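Local atomic coordinates of uncharacterized hypothetical protein (Parabacteroides merdae, PDB entry 4EI0), a protein that is of unknown function and belongs to the DUF4466 family, with a chain built mainly of antiparallel beta sheets. Residues B[289-294]-B[307-312]; B[149-154]-B[253-258]. One frame throughout, in Å; residues are numbered along the deposited sequence.

Contact 1: residues B[289-294]-B[307-312]; sequences YRAYVY and VKRYKM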
loop_
_atom_site.group_PDB
_atom_site.type_symbol
_atom_site.label_atom_id
_atom_site.label_comp_id
_atom_site.label_asym_id
_atom_site.label_seq_id
_atom_site.Cartn_x
_atom_site.Cartn_y
_atom_site.Cartn_z
ATOM N N TYR B 289 -4.233 20.759 -45.225
ATOM C CA TYR B 289 -4.660 20.223 -43.934
ATOM C C TYR B 289 -6.091 19.671 -44.033
ATOM O O TYR B 289 -6.920 20.190 -44.794
ATOM C CB TYR B 289 -4.631 21.317 -42.856
ATOM C CG TYR B 289 -3.267 21.899 -42.447
ATOM C CD1 TYR B 289 -2.458 21.266 -41.508
ATOM C CD2 TYR B 289 -2.823 23.120 -42.970
ATOM C CE1 TYR B 289 -1.229 21.814 -41.134
ATOM C CE2 TYR B 289 -1.592 23.672 -42.607
ATOM C CZ TYR B 289 -0.799 23.015 -41.691
ATOM O OH TYR B 289 0.384 23.594 -41.333
ATOM N N ARG B 290 -6.345 18.616 -43.253
ATOM C CA ARG B 290 -7.673 18.184 -42.922
ATOM C C ARG B 290 -7.891 18.354 -41.449
ATOM O O ARG B 290 -6.933 18.371 -40.680
ATOM C CB ARG B 290 -7.868 16.750 -43.315
ATOM C CG ARG B 290 -8.104 16.613 -44.784
ATOM C CD ARG B 290 -8.176 15.144 -45.150
ATOM N NE ARG B 290 -8.425 15.055 -46.557
ATOM C CZ ARG B 290 -8.647 13.923 -47.200
ATOM N NH1 ARG B 290 -8.632 12.726 -46.592
ATOM N NH2 ARG B 290 -8.878 14.007 -48.485
ATOM N N ALA B 291 -9.139 18.512 -41.039
ATOM C CA ALA B 291 -9.407 18.722 -39.607
ATOM C C ALA B 291 -10.784 18.167 -39.298
ATOM O O ALA B 291 -11.607 17.952 -40.210
ATOM C CB ALA B 291 -9.354 20.201 -39.276
ATOM N N TYR B 292 -11.043 17.965 -38.016
ATOM C CA TYR B 292 -12.370 17.629 -37.537
ATOM C C TYR B 292 -12.676 18.641 -36.457
ATOM O O TYR B 292 -11.927 18.750 -35.452
ATOM C CB TYR B 292 -12.440 16.173 -36.981
ATOM C CG TYR B 292 -13.797 15.820 -36.415
ATOM C CD1 TYR B 292 -14.908 15.759 -37.247
ATOM C CD2 TYR B 292 -13.989 15.599 -35.071
ATOM C CE1 TYR B 292 -16.173 15.475 -36.763
ATOM C CE2 TYR B 292 -15.268 15.289 -34.571
ATOM C CZ TYR B 292 -16.355 15.279 -35.407
ATOM O OH TYR B 292 -17.624 14.949 -34.953
ATOM N N VAL B 293 -13.752 19.391 -36.653
ATOM C CA VAL B 293 -14.234 20.398 -35.713
ATOM C C VAL B 293 -15.447 19.820 -34.955
ATOM O O VAL B 293 -16.406 19.372 -35.570
ATOM C CB VAL B 293 -14.671 21.649 -36.464
ATOM C CG1 VAL B 293 -15.125 22.733 -35.459
ATOM C CG2 VAL B 293 -13.567 22.086 -37.421
ATOM N N TYR B 294 -15.357 19.741 -33.626
ATOM C CA TYR B 294 -16.413 19.129 -32.802
ATOM C C TYR B 294 -17.060 20.231 -32.013
ATOM O O TYR B 294 -16.366 21.046 -31.438
ATOM C CB TYR B 294 -15.826 18.061 -31.855
ATOM C CG TYR B 294 -16.872 17.490 -30.931
ATOM C CD1 TYR B 294 -17.839 16.652 -31.428
ATOM C CD2 TYR B 294 -16.909 17.811 -29.581
ATOM C CE1 TYR B 294 -18.823 16.103 -30.616
ATOM C CE2 TYR B 294 -17.896 17.293 -28.751
ATOM C CZ TYR B 294 -18.837 16.416 -29.267
ATOM O OH TYR B 294 -19.873 15.930 -28.519
ATOM N N VAL B 307 -10.833 20.765 -31.827
ATOM C CA VAL B 307 -10.396 20.431 -33.213
ATOM C C VAL B 307 -9.184 19.546 -33.176
ATOM O O VAL B 307 -8.268 19.790 -32.393
ATOM C CB VAL B 307 -10.066 21.725 -34.006
ATOM C CG1 VAL B 307 -9.516 21.442 -35.411
ATOM C CG2 VAL B 307 -11.251 22.672 -34.038
ATOM N N LYS B 308 -9.209 18.481 -33.967
ATOM C CA LYS B 308 -8.035 17.742 -34.368
ATOM C C LYS B 308 -7.704 18.144 -35.785
ATOM O O LYS B 308 -8.609 18.313 -36.608
ATOM C CB LYS B 308 -8.263 16.264 -34.310
ATOM C CG LYS B 308 -8.097 15.697 -32.915
ATOM C CD LYS B 308 -8.472 14.237 -32.805
ATOM C CE LYS B 308 -8.087 13.617 -31.454
ATOM N NZ LYS B 308 -8.437 12.177 -31.381
ATOM N N ARG B 309 -6.418 18.371 -36.047
ATOM C CA ARG B 309 -5.941 18.730 -37.435
ATOM C C ARG B 309 -4.810 17.804 -37.847
ATOM O O ARG B 309 -4.002 17.391 -37.010
ATOM C CB ARG B 309 -5.483 20.175 -37.450
ATOM C CG ARG B 309 -5.069 20.699 -38.823
ATOM C CD ARG B 309 -4.394 22.056 -38.784
ATOM N NE ARG B 309 -3.103 22.003 -38.132
ATOM C CZ ARG B 309 -2.259 23.027 -38.001
ATOM N NH1 ARG B 309 -2.542 24.211 -38.514
ATOM N NH2 ARG B 309 -1.109 22.847 -37.345
ATOM N N TYR B 310 -4.752 17.463 -39.135
ATOM C CA TYR B 310 -3.755 16.555 -39.667
ATOM C C TYR B 310 -3.231 17.153 -40.987
ATOM O O TYR B 310 -4.011 17.491 -41.878
ATOM C CB TYR B 310 -4.399 15.171 -39.907
ATOM C CG TYR B 310 -3.485 14.120 -40.511
ATOM C CD1 TYR B 310 -2.701 13.351 -39.730
ATOM C CD2 TYR B 310 -3.404 13.950 -41.883
ATOM C CE1 TYR B 310 -1.852 12.394 -40.277
ATOM C CE2 TYR B 310 -2.568 13.017 -42.446
ATOM C CZ TYR B 310 -1.770 12.250 -41.624
ATOM O OH TYR B 310 -0.940 11.299 -42.150
ATOM N N LYS B 311 -1.921 17.296 -41.075
ATOM C CA LYS B 311 -1.257 17.784 -42.268
ATOM C C LYS B 311 -1.057 16.671 -43.271
ATOM O O LYS B 311 -0.349 15.681 -43.011
ATOM C CB LYS B 311 0.113 18.386 -41.936
ATOM C CG LYS B 311 0.736 19.102 -43.168
ATOM C CD LYS B 311 2.242 19.251 -43.103
ATOM C CE LYS B 311 2.696 20.701 -43.108
ATOM N NZ LYS B 311 3.214 21.084 -41.757
HETATM N N MSE B 312 -1.653 16.842 -44.446
HETATM C CA MSE B 312 -1.632 15.784 -45.455
HETATM C C MSE B 312 -0.229 15.547 -46.038
HETATM O O MSE B 312 0.681 16.401 -46.015
HETATM O OXT MSE B 312 0.042 14.434 -46.491
HETATM C CB MSE B 312 -2.655 16.097 -46.540
HETATM C CG MSE B 312 -4.092 16.111 -46.020
HETATM SE SE MSE B 312 -4.717 14.329 -45.452
HETATM C CE MSE B 312 -4.548 13.353 -47.146
#
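Arg309 and Tyr289 meet on the face of an antiparallel hairpin that also carries Ala291, Val293 and Val307. Arg309 CB rises from the sheet; CG, anti to the backbone N (chi1 -176°), turns the chain toward 289-294 and passes 3.5 Å from Arg290 O. CD then reaches the rim of the phenol, 3.4 Å from Tyr289 CD1. A bend at chi3 (67°) folds the remaining chain back over the ring. NE spans Tyr289 CD1 and CE1, while Arg309 CZ stands 3.5 Å from Tyr289 CE1. The two planes are only 15° apart, giving an offset stack with cation-pi character, Arg309 CZ lying off-centre, 4.1 Å from the Tyr289 ring centroid. Beyond the ring, NH2 pairs with Asp152 of the neighbouring strand and NH1 bonds to the carbonyls of Phe168 and Asn170. A leucine at Arg309 would probably leave the Tyr289 ring without its flat cationic cover and Asp152 without this salt-bridge partner. Beneath the stack, Arg290 and Tyr310 exchange two nearly straight backbone bonds, Arg290 N to Tyr310 O (2.9 Å) and Tyr310 N to Arg290 O (2.8 Å). Tyr292 and Lys308 form the next hydrogen-bonded pair. Farther along, Val293 and Val307 lie side by side, Val293 CG1 to Val307 CG2 4.1 Å. On the other face, selenomethionine Met312 sets its CE over the centre of the Arg290 guanidinium, which also bridges to Glu283; Tyr292, Lys308 and Tyr310 there run toward helices 243-246 and 256-261. Backbone bonding thus fixes the strand pairing, while aromatic stacking and outside acceptors probably let the buried Arg309 keep its charge.

Contact 2: residues B[149-154]-B[253-258]; sequences SKMDMA and FIDDLD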
loop_
_atom_site.group_PDB
_atom_site.type_symbol
_atom_site.label_atom_id
_atom_site.label_comp_id
_atom_site.label_asym_id
_atom_site.label_seq_id
_atom_site.Cartn_x
_atom_site.Cartn_y
_atom_site.Cartn_z
ATOM N N SER B 149 1.540 10.584 -32.891
ATOM C CA SER B 149 0.689 11.037 -33.941
ATOM C C SER B 149 1.320 12.269 -34.629
ATOM O O SER B 149 2.090 12.975 -34.024
ATOM C CB SER B 149 -0.619 11.454 -33.318
ATOM O OG SER B 149 -1.489 12.009 -34.275
ATOM N N LYS B 150 0.914 12.523 -35.870
ATOM C CA LYS B 150 1.167 13.810 -36.566
ATOM C C LYS B 150 0.166 14.893 -36.218
ATOM O O LYS B 150 0.332 16.071 -36.591
ATOM C CB LYS B 150 1.141 13.611 -38.077
ATOM C CG LYS B 150 2.320 12.797 -38.613
ATOM C CD LYS B 150 2.314 12.632 -40.139
ATOM C CE LYS B 150 1.699 13.821 -40.885
ATOM N NZ LYS B 150 2.008 13.795 -42.347
HETATM N N MSE B 151 -0.878 14.521 -35.505
HETATM C CA MSE B 151 -1.994 15.443 -35.312
HETATM C C MSE B 151 -1.658 16.568 -34.351
HETATM O O MSE B 151 -0.789 16.435 -33.487
HETATM C CB MSE B 151 -3.226 14.709 -34.790
HETATM C CG MSE B 151 -3.875 13.796 -35.771
HETATM SE SE MSE B 151 -5.486 12.907 -35.066
HETATM C CE MSE B 151 -4.585 11.965 -33.548
ATOM N N ASP B 152 -2.349 17.682 -34.547
ATOM C CA ASP B 152 -2.484 18.751 -33.572
ATOM C C ASP B 152 -3.874 18.714 -33.015
ATOM O O ASP B 152 -4.815 18.289 -33.706
ATOM C CB ASP B 152 -2.282 20.106 -34.227
ATOM C CG ASP B 152 -0.808 20.448 -34.442
ATOM O OD1 ASP B 152 -0.067 20.518 -33.450
ATOM O OD2 ASP B 152 -0.393 20.662 -35.609
HETATM N N MSE B 153 -4.027 19.165 -31.775
HETATM C CA MSE B 153 -5.323 19.245 -31.147
HETATM C C MSE B 153 -5.486 20.513 -30.302
HETATM O O MSE B 153 -4.585 20.883 -29.555
HETATM C CB MSE B 153 -5.504 17.984 -30.278
HETATM C CG MSE B 153 -6.693 18.101 -29.437
HETATM SE SE MSE B 153 -7.158 16.378 -28.605
HETATM C CE MSE B 153 -5.540 16.026 -27.485
ATOM N N ALA B 154 -6.641 21.164 -30.396
ATOM C CA ALA B 154 -6.947 22.392 -29.614
ATOM C C ALA B 154 -8.340 22.169 -29.039
ATOM O O ALA B 154 -9.262 21.819 -29.789
ATOM C CB ALA B 154 -6.920 23.599 -30.533
ATOM N N PHE B 253 -11.625 7.042 -30.924
ATOM C CA PHE B 253 -10.629 8.056 -31.187
ATOM C C PHE B 253 -10.476 8.206 -32.696
ATOM O O PHE B 253 -10.389 7.210 -33.426
ATOM C CB PHE B 253 -9.289 7.651 -30.584
ATOM C CG PHE B 253 -9.331 7.426 -29.090
ATOM C CD1 PHE B 253 -9.599 6.187 -28.572
ATOM C CD2 PHE B 253 -9.089 8.465 -28.218
ATOM C CE1 PHE B 253 -9.614 5.980 -27.208
ATOM C CE2 PHE B 253 -9.140 8.271 -26.839
ATOM C CZ PHE B 253 -9.399 7.020 -26.349
ATOM N N ILE B 254 -10.396 9.446 -33.137
ATOM C CA ILE B 254 -9.960 9.760 -34.492
ATOM C C ILE B 254 -8.456 9.763 -34.470
ATOM O O ILE B 254 -7.829 10.469 -33.645
ATOM C CB ILE B 254 -10.468 11.136 -34.938
ATOM C CG1 ILE B 254 -12.006 11.142 -34.928
ATOM C CG2 ILE B 254 -9.926 11.533 -36.314
ATOM C CD1 ILE B 254 -12.538 12.561 -34.958
ATOM N N ASP B 255 -7.870 8.994 -35.364
ATOM C CA ASP B 255 -6.413 8.890 -35.429
ATOM C C ASP B 255 -5.955 9.340 -36.823
ATOM O O ASP B 255 -6.775 9.739 -37.707
ATOM C CB ASP B 255 -5.935 7.456 -35.061
ATOM C CG ASP B 255 -4.451 7.391 -34.596
ATOM O OD1 ASP B 255 -3.713 8.394 -34.663
ATOM O OD2 ASP B 255 -4.019 6.293 -34.188
ATOM N N ASP B 256 -4.650 9.305 -37.025
ATOM C CA ASP B 256 -4.068 9.709 -38.300
ATOM C C ASP B 256 -4.699 8.980 -39.519
ATOM O O ASP B 256 -4.910 9.569 -40.543
ATOM C CB ASP B 256 -2.549 9.468 -38.298
ATOM C CG ASP B 256 -1.789 10.293 -37.221
ATOM O OD1 ASP B 256 -2.358 10.717 -36.199
ATOM O OD2 ASP B 256 -0.576 10.532 -37.441
ATOM N N LEU B 257 -4.942 7.688 -39.410
ATOM C CA LEU B 257 -5.402 6.910 -40.566
ATOM C C LEU B 257 -6.807 7.372 -41.018
ATOM O O LEU B 257 -7.102 7.411 -42.205
ATOM C CB LEU B 257 -5.380 5.406 -40.240
ATOM C CG LEU B 257 -6.023 4.449 -41.272
ATOM C CD1 LEU B 257 -5.174 4.445 -42.545
ATOM C CD2 LEU B 257 -6.250 3.053 -40.683
ATOM N N ASP B 258 -7.652 7.747 -40.062
ATOM C CA ASP B 258 -8.989 8.275 -40.343
ATOM C C ASP B 258 -8.894 9.556 -41.179
ATOM O O ASP B 258 -9.706 9.770 -42.069
ATOM C CB ASP B 258 -9.722 8.589 -39.039
ATOM C CG ASP B 258 -9.882 7.354 -38.160
ATOM O OD1 ASP B 258 -10.422 6.353 -38.651
ATOM O OD2 ASP B 258 -9.450 7.359 -36.981
#
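The carboxylate of Asp256 is gripped through both oxygens by the turn at 149-151, and Met151 CG stands off its plane on one side, 3.5 Å from Asp256 OD1. Asp256 OD2 takes the backbone N of Lys150 on its syn lone pair, in an almost straight bond of 2.9 Å and 175°. Asp256 OD1 receives the hydroxyl of Ser149, Ser149 OG to Asp256 OD1 being a very short 2.5 Å whose exact length deserves caution. With chi1 at 176°, Ser149 OG folds beside its own carbonyl carbon, where it also accepts from Met151 N (2.9 Å), closing an ST turn. The serine oxygen therefore serves as donor to the helix residue and acceptor for the turn. Met151, a selenomethionine, runs on past the carboxylate to bring CE within 3.6 Å of Ile254 O, a carbonyl that also receives Lys308 NZ. Asp255 holds the N-cap position of helix 256-261 without a side-chain capping bond; Asp258 OD2 reaches back to Asp255 N (2.8 Å), offering its anti lone pair. Asp255 is modelled in two conformers, so a bond from Asp256 N to its OD1 is doubtful. Lys150 NZ, 6.4 Å from Asp256 OD2, bonds instead to Lys311 O. Residues 149-151 join strand 138-147 of one sheet to strand 152-159 of another, and Asp256 ties this connection to the start of a helix distant in sequence. Two donors and a place in the first helical turn would probably favour an ionised Asp256, although the nearby Asp255 carboxylate may work against it; the junction is a polar one.

Contact 1 is buried and contact 2 only partly so, though their centres lie about 7 Å apart. Contact 1 pairs the strands of a hairpin inside a five-stranded sheet; contact 2 joins the entry to an edge strand of that sheet, 152-159, with a helix covering one of its faces. Strand 302-311 of contact 1 lies next to strand 152-159 of contact 2 in the sheet: Val307 N lies 2.8 Å from Ala154 O in a probable hydrogen bond, and Tyr292 packs on Ile254. Regular backbone bonds and stacked side chains dominate 289-294 with 307-312, whereas 149-154 with 253-258 relies on one carboxylate, in the first turn of a helix, meeting a loop.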